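Local coordinates for TRAP-type C4-dicarboxylate:H+ symport system substrate-binding component DctP (Shewanella oneidensis, PDB 4MX6), which binds succinate and probably delivers C4-dicarboxylates to a TRAP-type transporter for uptake from the periplasm, at residues F119-D123 and M124-N128; V301-S304 and P305-Q309; Q310-D313 and V314-V318. One frame throughout, in Å; residues are numbered along the deposited sequence. Where two conformers were deposited one is given.

Contact 1. Residues F119-D123 and M124-N128; sequences FLFND and MDAVN
The backbone oxygen of D123 takes two amides from the first turn of helix 124-132. V127 N reaches D123 O at 3.2 Å, in the carbonyl plane and nearly straight at 163°. A126 N also reaches D123 O, but that bond is bent to 122° and weak. The same amide of A126 has a better acceptor in the side chain. A126 N meets D123 OD1 at 3.1 Å, nearly along the C-O axis of the carboxylate. D123 is therefore the N-cap of the helix. Its CG sits between its own backbone N and carbonyl carbon (chi1 55°), which brings OD1 round to the amide of A126. The apolar half of the contact lies on F121. F121 CB meets V127 CG2 at 3.6 Å, and the two side chains cross at about a right angle. V127 CA lies over one face of the F121 ring, 4.3 Å from its centroid and displaced toward the rim, a CH-pi contact. L120 CG covers the opposite face, so the ring lies between V127 CA and the L120 side chain. A126 CB stands 4.2 Å from F121 CD1. Nearby, N122 N and L120 O are both bonded to the side chain of N338, which ties this loop to a residue near the end of the modelled chain. D125 OD2 lies 4.6 Å from D123 OD1, and these like charges would tend to repel. Their nearness to the positive end of the helix dipole probably offsets this and favours the charged form of the capping carboxylate.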
ATOM      1  N   PHE A 119      -7.190 -12.250  -2.334  1.00  7.36           N
ATOM      2  CA  PHE A 119      -6.620 -13.585  -2.185  1.00  7.64           C
ATOM      3  C   PHE A 119      -5.790 -14.029  -3.405  1.00  8.24           C
ATOM      4  O   PHE A 119      -5.538 -15.218  -3.594  1.00  9.69           O
ATOM      5  CB  PHE A 119      -7.704 -14.624  -1.854  1.00  8.78           C
ATOM      6  CG  PHE A 119      -8.394 -14.374  -0.535  1.00  8.64           C
ATOM      7  CD1 PHE A 119      -7.774 -14.692   0.657  1.00  8.98           C
ATOM      8  CD2 PHE A 119      -9.662 -13.824  -0.495  1.00  9.35           C
ATOM      9  CE1 PHE A 119      -8.419 -14.457   1.867  1.00  9.14           C
ATOM     10  CE2 PHE A 119     -10.296 -13.592   0.711  1.00  9.61           C
ATOM     11  CZ  PHE A 119      -9.673 -13.915   1.887  1.00  9.96           C
ATOM     12  N   LEU A 120      -5.311 -13.084  -4.202  1.00  8.09           N
ATOM     13  CA  LEU A 120      -4.440 -13.435  -5.319  1.00  8.23           C
ATOM     14  C   LEU A 120      -3.104 -14.007  -4.839  1.00  8.09           C
ATOM     15  O   LEU A 120      -2.635 -15.030  -5.350  1.00  9.55           O
ATOM     16  CB  LEU A 120      -4.218 -12.217  -6.212  1.00  9.61           C
ATOM     17  CG  LEU A 120      -3.317 -12.431  -7.431  1.00 10.22           C
ATOM     18  CD1 LEU A 120      -3.826 -13.553  -8.336  1.00 11.67           C
ATOM     19  CD2 LEU A 120      -3.206 -11.112  -8.194  1.00 11.21           C
ATOM     20  N   PHE A 121      -2.479 -13.312  -3.893  1.00  8.48           N
ATOM     21  CA  PHE A 121      -1.196 -13.725  -3.347  1.00  8.72           C
ATOM     22  C   PHE A 121      -1.375 -14.360  -1.977  1.00  8.95           C
ATOM     23  O   PHE A 121      -2.077 -13.827  -1.113  1.00  9.78           O
ATOM     24  CB  PHE A 121      -0.273 -12.516  -3.209  1.00  8.70           C
ATOM     25  CG  PHE A 121      -0.033 -11.802  -4.501  1.00  9.29           C
ATOM     26  CD1 PHE A 121       0.779 -12.351  -5.481  1.00 10.61           C
ATOM     27  CD2 PHE A 121      -0.623 -10.576  -4.751  1.00 10.31           C
ATOM     28  CE1 PHE A 121       1.000 -11.686  -6.683  1.00 11.43           C
ATOM     29  CE2 PHE A 121      -0.396  -9.918  -5.958  1.00 11.84           C
ATOM     30  CZ  PHE A 121       0.408 -10.490  -6.917  1.00 12.03           C
ATOM     31  N   ASN A 122      -0.743 -15.507  -1.770  1.00 10.23           N
ATOM     32  CA  ASN A 122      -0.865 -16.201  -0.493  1.00 11.61           C
ATOM     33  C   ASN A 122      -0.208 -15.409   0.630  1.00 11.42           C
ATOM     34  O   ASN A 122      -0.704 -15.361   1.770  1.00 12.64           O
ATOM     35  CB  ASN A 122      -0.192 -17.574  -0.545  1.00 13.92           C
ATOM     36  CG  ASN A 122      -0.928 -18.566  -1.424  1.00 16.32           C
ATOM     37  OD1 ASN A 122      -2.082 -18.351  -1.792  1.00 16.86           O
ATOM     38  ND2 ASN A 122      -0.264 -19.672  -1.755  1.00 18.09           N
ATOM     39  N   ASP A 123       0.922 -14.798   0.304  1.00 10.66           N
ATOM     40  CA  ASP A 123       1.762 -14.169   1.306  1.00 10.85           C
ATOM     41  C   ASP A 123       2.755 -13.234   0.617  1.00  9.29           C
ATOM     42  O   ASP A 123       2.764 -13.120  -0.616  1.00  8.95           O
ATOM     43  CB  ASP A 123       2.480 -15.220   2.164  1.00 13.36           C
ATOM     44  CG  ASP A 123       3.283 -16.192   1.346  1.00 15.19           C
ATOM     45  OD1 ASP A 123       3.827 -15.802   0.293  1.00 15.42           O
ATOM     46  OD2 ASP A 123       3.370 -17.375   1.767  1.00 17.86           O
ATOM     47  N   MET A 124       3.591 -12.582   1.416  0.60  8.61           N
ATOM     48  CA  MET A 124       4.504 -11.566   0.904  0.60  7.86           C
ATOM     49  C   MET A 124       5.627 -12.144   0.052  0.60  8.54           C
ATOM     50  O   MET A 124       6.193 -11.450  -0.785  0.60  9.07           O
ATOM     51  CB  MET A 124       5.078 -10.745   2.050  0.60  7.44           C
ATOM     52  CG  MET A 124       4.029  -9.925   2.767  0.60  7.35           C
ATOM     53  SD  MET A 124       3.209  -8.782   1.673  0.60  7.63           S
ATOM     54  CE  MET A 124       4.536  -7.643   1.395  0.60  7.98           C
ATOM     55  N   ASP A 125       5.975 -13.400   0.274  1.00  9.80           N
ATOM     56  CA  ASP A 125       6.948 -14.067  -0.581  1.00 11.52           C
ATOM     57  C   ASP A 125       6.422 -14.154  -2.023  1.00 10.78           C
ATOM     58  O   ASP A 125       7.173 -13.933  -2.986  1.00 10.26           O
ATOM     59  CB  ASP A 125       7.293 -15.460  -0.044  1.00 15.41           C
ATOM     60  CG  ASP A 125       8.143 -15.418   1.224  1.00 20.07           C
ATOM     61  OD1 ASP A 125       8.929 -14.465   1.405  1.00 22.12           O
ATOM     62  OD2 ASP A 125       8.023 -16.354   2.047  1.00 23.13           O
ATOM     63  N   ALA A 126       5.139 -14.477  -2.174  1.00  9.83           N
ATOM     64  CA  ALA A 126       4.538 -14.564  -3.505  1.00  9.46           C
ATOM     65  C   ALA A 126       4.458 -13.179  -4.150  1.00  8.11           C
ATOM     66  O   ALA A 126       4.743 -13.021  -5.337  1.00  8.61           O
ATOM     67  CB  ALA A 126       3.161 -15.198  -3.417  1.00 10.04           C
ATOM     68  N   VAL A 127       4.080 -12.179  -3.357  1.00  7.60           N
ATOM     69  CA  VAL A 127       4.044 -10.809  -3.855  1.00  7.57           C
ATOM     70  C   VAL A 127       5.400 -10.410  -4.420  1.00  7.37           C
ATOM     71  O   VAL A 127       5.513  -9.880  -5.530  1.00  7.60           O
ATOM     72  CB  VAL A 127       3.664  -9.825  -2.713  1.00  8.32           C
ATOM     73  CG1 VAL A 127       3.793  -8.406  -3.174  1.00  8.86           C
ATOM     74  CG2 VAL A 127       2.254 -10.104  -2.216  1.00  8.51           C
ATOM     75  N   ASN A 128       6.437 -10.664  -3.638  1.00  8.02           N
ATOM     76  CA  ASN A 128       7.781 -10.294  -4.037  1.00  8.17           C
ATOM     77  C   ASN A 128       8.218 -11.022  -5.318  1.00  8.75           C
ATOM     78  O   ASN A 128       8.816 -10.422  -6.206  1.00  8.68           O
ATOM     79  CB  ASN A 128       8.769 -10.561  -2.922  1.00  9.37           C
ATOM     80  CG  ASN A 128      10.069  -9.893  -3.163  1.00 11.84           C
ATOM     81  OD1 ASN A 128      10.163  -8.668  -3.073  1.00 12.55           O
ATOM     82  ND2 ASN A 128      11.095 -10.675  -3.455  1.00 14.65           N
TER

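Contact 2. Residues V301-S304 and P305-Q309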
ATOM      1  N   VAL A 301      -9.489 -12.313  15.722  1.00 13.57           N
ATOM      2  CA  VAL A 301     -10.363 -13.342  15.172  1.00 13.94           C
ATOM      3  C   VAL A 301      -9.534 -14.094  14.134  1.00 13.62           C
ATOM      4  O   VAL A 301      -8.966 -13.491  13.226  1.00 13.86           O
ATOM      5  CB  VAL A 301     -11.610 -12.707  14.495  1.00 14.68           C
ATOM      6  CG1 VAL A 301     -12.479 -13.758  13.860  1.00 14.99           C
ATOM      7  CG2 VAL A 301     -12.418 -11.889  15.509  1.00 16.26           C
ATOM      8  N   THR A 302      -9.434 -15.403  14.305  1.00 13.96           N
ATOM      9  CA  THR A 302      -8.668 -16.262  13.418  1.00 15.35           C
ATOM     10  C   THR A 302      -9.646 -17.013  12.518  1.00 15.22           C
ATOM     11  O   THR A 302     -10.754 -17.296  12.935  1.00 17.66           O
ATOM     12  CB  THR A 302      -7.821 -17.251  14.269  1.00 19.17           C
ATOM     13  OG1 THR A 302      -6.812 -16.514  14.979  1.00 21.41           O
ATOM     14  CG2 THR A 302      -7.170 -18.315  13.420  1.00 20.83           C
ATOM     15  N   LEU A 303      -9.247 -17.315  11.285  1.00 14.00           N
ATOM     16  CA  LEU A 303     -10.088 -18.073  10.353  1.00 13.91           C
ATOM     17  C   LEU A 303      -9.640 -19.521  10.282  1.00 15.05           C
ATOM     18  O   LEU A 303      -8.452 -19.797  10.129  1.00 16.11           O
ATOM     19  CB  LEU A 303     -10.005 -17.496   8.943  1.00 13.38           C
ATOM     20  CG  LEU A 303     -10.434 -16.042   8.763  1.00 12.91           C
ATOM     21  CD1 LEU A 303     -10.375 -15.647   7.287  1.00 12.62           C
ATOM     22  CD2 LEU A 303     -11.820 -15.810   9.321  1.00 14.18           C
ATOM     23  N   SER A 304     -10.590 -20.445  10.371  1.00 14.85           N
ATOM     24  CA  SER A 304     -10.302 -21.840  10.085  1.00 16.34           C
ATOM     25  C   SER A 304     -10.055 -22.007   8.589  1.00 15.78           C
ATOM     26  O   SER A 304     -10.377 -21.134   7.791  1.00 15.22           O
ATOM     27  CB  SER A 304     -11.468 -22.739  10.502  1.00 17.37           C
ATOM     28  OG  SER A 304     -12.533 -22.636   9.577  1.00 17.46           O
ATOM     29  N   PRO A 305      -9.490 -23.143   8.195  1.00 16.16           N
ATOM     30  CA  PRO A 305      -9.257 -23.345   6.763  1.00 16.23           C
ATOM     31  C   PRO A 305     -10.535 -23.243   5.937  1.00 14.63           C
ATOM     32  O   PRO A 305     -10.517 -22.613   4.876  1.00 14.47           O
ATOM     33  CB  PRO A 305      -8.695 -24.760   6.710  1.00 17.20           C
ATOM     34  CG  PRO A 305      -8.001 -24.914   8.020  1.00 17.75           C
ATOM     35  CD  PRO A 305      -8.872 -24.199   9.013  1.00 16.79           C
ATOM     36  N   ALA A 306     -11.625 -23.845   6.405  1.00 13.98           N
ATOM     37  CA  ALA A 306     -12.882 -23.765   5.686  1.00 13.31           C
ATOM     38  C   ALA A 306     -13.422 -22.344   5.669  1.00 12.95           C
ATOM     39  O   ALA A 306     -14.004 -21.920   4.681  1.00 12.83           O
ATOM     40  CB  ALA A 306     -13.914 -24.722   6.272  1.00 13.48           C
ATOM     41  N   GLU A 307     -13.242 -21.614   6.768  1.00 12.47           N
ATOM     42  CA  GLU A 307     -13.680 -20.234   6.811  1.00 12.21           C
ATOM     43  C   GLU A 307     -12.908 -19.409   5.789  1.00 10.68           C
ATOM     44  O   GLU A 307     -13.493 -18.631   5.045  1.00 10.83           O
ATOM     45  CB  GLU A 307     -13.511 -19.662   8.219  1.00 13.34           C
ATOM     46  CG  GLU A 307     -14.598 -20.152   9.151  1.00 15.59           C
ATOM     47  CD  GLU A 307     -14.331 -19.894  10.627  1.00 18.09           C
ATOM     48  OE1 GLU A 307     -13.184 -19.599  11.022  1.00 19.00           O
ATOM     49  OE2 GLU A 307     -15.299 -20.021  11.404  1.00 20.61           O
ATOM     50  N   ARG A 308     -11.588 -19.570   5.744  1.00 10.83           N
ATOM     51  CA  ARG A 308     -10.802 -18.846   4.750  1.00 10.71           C
ATOM     52  C   ARG A 308     -11.288 -19.190   3.342  1.00 10.37           C
ATOM     53  O   ARG A 308     -11.429 -18.301   2.497  1.00 10.33           O
ATOM     54  CB  ARG A 308      -9.305 -19.148   4.877  1.00 11.84           C
ATOM     55  CG  ARG A 308      -8.444 -18.365   3.858  1.00 13.69           C
ATOM     56  CD  ARG A 308      -6.997 -18.859   3.775  1.00 14.77           C
ATOM     57  NE  ARG A 308      -6.142 -17.964   2.976  1.00 15.94           N
ATOM     58  CZ  ARG A 308      -5.910 -18.063   1.671  1.00 17.60           C
ATOM     59  NH1 ARG A 308      -6.455 -19.036   0.951  1.00 18.91           N
ATOM     60  NH2 ARG A 308      -5.113 -17.180   1.078  1.00 17.72           N
ATOM     61  N   GLN A 309     -11.535 -20.464   3.079  1.00 10.67           N
ATOM     62  CA  GLN A 309     -11.925 -20.870   1.731  1.00 11.55           C
ATOM     63  C   GLN A 309     -13.263 -20.248   1.330  1.00 11.04           C
ATOM     64  O   GLN A 309     -13.467 -19.914   0.164  1.00 11.72           O
ATOM     65  CB  GLN A 309     -11.971 -22.394   1.589  1.00 12.83           C
ATOM     66  CG  GLN A 309     -12.075 -22.848   0.135  1.00 14.57           C
ATOM     67  CD  GLN A 309     -10.849 -22.480  -0.684  1.00 16.48           C
ATOM     68  OE1 GLN A 309      -9.719 -22.699  -0.258  1.00 18.25           O
ATOM     69  NE2 GLN A 309     -11.071 -21.896  -1.849  1.00 16.84           N
TER
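S304 and E307 grip each other in both directions, and L303 packs beside them. E307 N donates to S304 OG at 3.1 Å. In return S304 N donates to E307 OE1 at 2.8 Å, with an almost straight N-H...O angle of 176°. This reciprocal pair is a capping box, and S304 is the N-cap of helix 305-326. S304 OG lies between the backbone N and the carbonyl carbon of its own residue (chi1 76°), turned to the first-turn amide. E307 has CG anti to its carbonyl carbon and an extended chain beyond, which carries the carboxylate back along the serine to the S304 amide. That amide meets OE1 on its anti side, 28° out of the carboxylate plane. The serine hydroxyl also touches the glutamate chain, with S304 OG 3.3 Å from E307 CG. The helix itself begins with R308 N donating to S304 O at 2.8 Å. L303 adds the apolar part. L303 CB is 4.2 Å from E307 CB, and L303 CD1 lies 4.1 Å from R308 CA. P305 follows the cap directly and fills a first-turn position where no amide hydrogen is needed. Outside the two segments, K168 NZ forms a salt bridge with E307 OE1 and a hydrogen bond with T302 O. With an alanine at E307 the carboxylate is gone, and the S304 amide and K168 would probably lose the partner they share, weakening the cap. In the deposited structure E307 OE1 serves an amide and an ammonium group together, which would be expected to stabilise the negative charge of E307.

Contact 3. Residues Q310-D313 and V314-V318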
ATOM      1  N   GLN A 310     -14.170 -20.062   2.288  1.00 10.61           N
ATOM      2  CA  GLN A 310     -15.438 -19.415   1.963  1.00 11.75           C
ATOM      3  C   GLN A 310     -15.187 -17.986   1.476  1.00 10.78           C
ATOM      4  O   GLN A 310     -15.793 -17.523   0.510  1.00 11.38           O
ATOM      5  CB  GLN A 310     -16.380 -19.416   3.172  1.00 13.18           C
ATOM      6  CG  GLN A 310     -16.912 -20.802   3.498  1.00 15.70           C
ATOM      7  CD  GLN A 310     -17.863 -20.885   4.683  1.00 18.67           C
ATOM      8  OE1 GLN A 310     -17.881 -20.053   5.576  1.00 20.86           O
ATOM      9  NE2 GLN A 310     -18.637 -21.943   4.701  1.00 19.15           N
ATOM     10  N   TRP A 311     -14.287 -17.282   2.152  1.00  9.27           N
ATOM     11  CA  TRP A 311     -13.913 -15.937   1.715  1.00  9.04           C
ATOM     12  C   TRP A 311     -13.233 -15.941   0.338  1.00 10.01           C
ATOM     13  O   TRP A 311     -13.512 -15.095  -0.511  1.00 10.56           O
ATOM     14  CB  TRP A 311     -12.993 -15.298   2.753  1.00  8.66           C
ATOM     15  CG  TRP A 311     -13.669 -14.666   3.946  1.00  8.68           C
ATOM     16  CD1 TRP A 311     -13.805 -15.184   5.197  1.00  9.66           C
ATOM     17  CD2 TRP A 311     -14.279 -13.377   3.972  1.00  9.68           C
ATOM     18  NE1 TRP A 311     -14.454 -14.286   6.002  1.00  9.60           N
ATOM     19  CE2 TRP A 311     -14.747 -13.161   5.276  1.00  9.86           C
ATOM     20  CE3 TRP A 311     -14.445 -12.373   3.017  1.00 10.31           C
ATOM     21  CZ2 TRP A 311     -15.404 -11.978   5.642  1.00 11.46           C
ATOM     22  CZ3 TRP A 311     -15.089 -11.200   3.381  1.00 11.09           C
ATOM     23  CH2 TRP A 311     -15.543 -11.010   4.679  1.00 11.27           C
ATOM     24  N   VAL A 312     -12.321 -16.876   0.125  1.00 10.03           N
ATOM     25  CA  VAL A 312     -11.655 -16.967  -1.172  1.00 11.11           C
ATOM     26  C   VAL A 312     -12.685 -17.147  -2.285  1.00 11.97           C
ATOM     27  O   VAL A 312     -12.647 -16.455  -3.313  1.00 12.55           O
ATOM     28  CB  VAL A 312     -10.650 -18.130  -1.202  1.00 12.23           C
ATOM     29  CG1 VAL A 312     -10.076 -18.334  -2.602  1.00 13.12           C
ATOM     30  CG2 VAL A 312      -9.542 -17.878  -0.203  1.00 12.68           C
ATOM     31  N   ASP A 313     -13.599 -18.086  -2.083  1.00 11.79           N
ATOM     32  CA  ASP A 313     -14.550 -18.450  -3.125  1.00 12.58           C
ATOM     33  C   ASP A 313     -15.470 -17.300  -3.519  1.00 12.43           C
ATOM     34  O   ASP A 313     -15.732 -17.090  -4.701  1.00 13.96           O
ATOM     35  CB  ASP A 313     -15.396 -19.650  -2.673  1.00 14.52           C
ATOM     36  CG  ASP A 313     -14.602 -20.947  -2.612  1.00 16.33           C
ATOM     37  OD1 ASP A 313     -13.459 -20.992  -3.111  1.00 16.50           O
ATOM     38  OD2 ASP A 313     -15.137 -21.939  -2.072  1.00 17.05           O
ATOM     39  N   VAL A 314     -15.973 -16.568  -2.529  1.00 11.75           N
ATOM     40  CA  VAL A 314     -16.894 -15.474  -2.798  1.00 11.53           C
ATOM     41  C   VAL A 314     -16.194 -14.281  -3.473  1.00  9.53           C
ATOM     42  O   VAL A 314     -16.848 -13.446  -4.104  1.00 10.33           O
ATOM     43  CB  VAL A 314     -17.601 -15.033  -1.493  1.00 14.05           C
ATOM     44  CG1 VAL A 314     -16.687 -14.198  -0.619  1.00 14.37           C
ATOM     45  CG2 VAL A 314     -18.849 -14.265  -1.796  1.00 15.80           C
ATOM     46  N   MET A 315     -14.870 -14.209  -3.362  1.00  9.16           N
ATOM     47  CA  MET A 315     -14.099 -13.106  -3.933  1.00  8.92           C
ATOM     48  C   MET A 315     -13.624 -13.361  -5.365  1.00  8.82           C
ATOM     49  O   MET A 315     -13.254 -12.425  -6.053  1.00  8.97           O
ATOM     50  CB  MET A 315     -12.899 -12.767  -3.045  1.00  8.80           C
ATOM     51  CG  MET A 315     -13.283 -12.147  -1.731  1.00  8.98           C
ATOM     52  SD  MET A 315     -14.170 -10.604  -1.948  1.00  8.84           S
ATOM     53  CE  MET A 315     -14.431 -10.159  -0.227  1.00  9.69           C
ATOM     54  N   LYS A 316     -13.632 -14.613  -5.814  1.00  8.83           N
ATOM     55  CA  LYS A 316     -13.150 -14.938  -7.156  1.00  8.99           C
ATOM     56  C   LYS A 316     -13.878 -14.172  -8.261  1.00  8.56           C
ATOM     57  O   LYS A 316     -13.245 -13.781  -9.234  1.00  8.85           O
ATOM     58  CB  LYS A 316     -13.181 -16.445  -7.399  1.00  9.78           C
ATOM     59  CG  LYS A 316     -12.077 -17.212  -6.693  1.00 10.56           C
ATOM     60  CD  LYS A 316     -10.733 -16.987  -7.363  1.00 12.66           C
ATOM     61  CE  LYS A 316      -9.625 -17.801  -6.709  1.00 15.98           C
ATOM     62  NZ  LYS A 316      -9.862 -19.266  -6.771  1.00 18.83           N
ATOM     63  N   PRO A 317     -15.194 -13.915  -8.116  1.00  8.76           N
ATOM     64  CA  PRO A 317     -15.843 -13.123  -9.172  1.00  9.02           C
ATOM     65  C   PRO A 317     -15.266 -11.711  -9.357  1.00  9.20           C
ATOM     66  O   PRO A 317     -15.453 -11.121 -10.428  1.00  9.78           O
ATOM     67  CB  PRO A 317     -17.313 -13.083  -8.736  1.00  9.28           C
ATOM     68  CG  PRO A 317     -17.492 -14.342  -7.978  1.00  8.96           C
ATOM     69  CD  PRO A 317     -16.189 -14.480  -7.187  1.00  9.21           C
ATOM     70  N   VAL A 318     -14.577 -11.170  -8.358  1.00  8.48           N
ATOM     71  CA  VAL A 318     -13.921  -9.873  -8.528  1.00  8.76           C
ATOM     72  C   VAL A 318     -12.821 -10.002  -9.579  1.00  8.65           C
ATOM     73  O   VAL A 318     -12.625  -9.110 -10.403  1.00  9.79           O
ATOM     74  CB  VAL A 318     -13.337  -9.371  -7.191  1.00  8.83           C
ATOM     75  CG1 VAL A 318     -12.566  -8.074  -7.396  1.00  9.02           C
ATOM     76  CG2 VAL A 318     -14.448  -9.197  -6.155  1.00  9.97           C
TER
HETATM   77  O   HOH W   1     -11.949 -20.542  -5.180  1.00 22.11           O
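W311 and M315 lie side by side on the buried face of helix 305-326. M315 CE meets the edge of the indole, close to the ring plane, 3.8 Å from W311 CZ3. The methionine chain bends at chi2 (-61°) and brings the methyl to the six-membered ring. M315 CG is also close to W311 O, at 3.2 Å. F119 from a loop packs on W311, and M315 touches Q189 of helix 184-191. The backbone changes here. V314 N still bonds to Q310 O in the usual helical way. M315 N instead meets V312 O at 3.2 Å, from above its carbonyl plane, and its bond to W311 O is weak. This marks a proline kink: P317 has no amide hydrogen to give, and P317 CD sits 3.6 Å from D313 O. The solvent side, at D313 and K316, is held more loosely. The K316 chain leans on the buried V312, with K316 CE 4.2 Å from V312 CG1. D313 OD1 and K316 NZ are 5.4 Å apart and are joined through a water. That water donates to D313 OD1 at 2.6 Å and accepts from K316 NZ. D313 OD1 also takes a hydrogen bond from Q309 NE2, and K316 makes a cation-pi contact with W319.

In the fold
Contact 2 holds the start of helix 305-326 and the loop before it; contact 3 lies on the next turns. Their centres are 13 Å apart. L303 CD1 reaches W311 CD1 at 4.0 Å and joins the capped start of the helix to its buried face. Contact 1 caps a different helix, 124-132, and meets the other two through F119. The ring of this residue packs along helix 305-326: F119 CD1 is 3.7 Å from R308 NH2, and F119 CG is 3.7 Å from V312 CG2. Contact 1 is nearer the ligand than the other two but does not touch it. The side chain of M124 is about 12 Å from a bound succinate and about 9 Å from that of Y246, a succinate-binding residue.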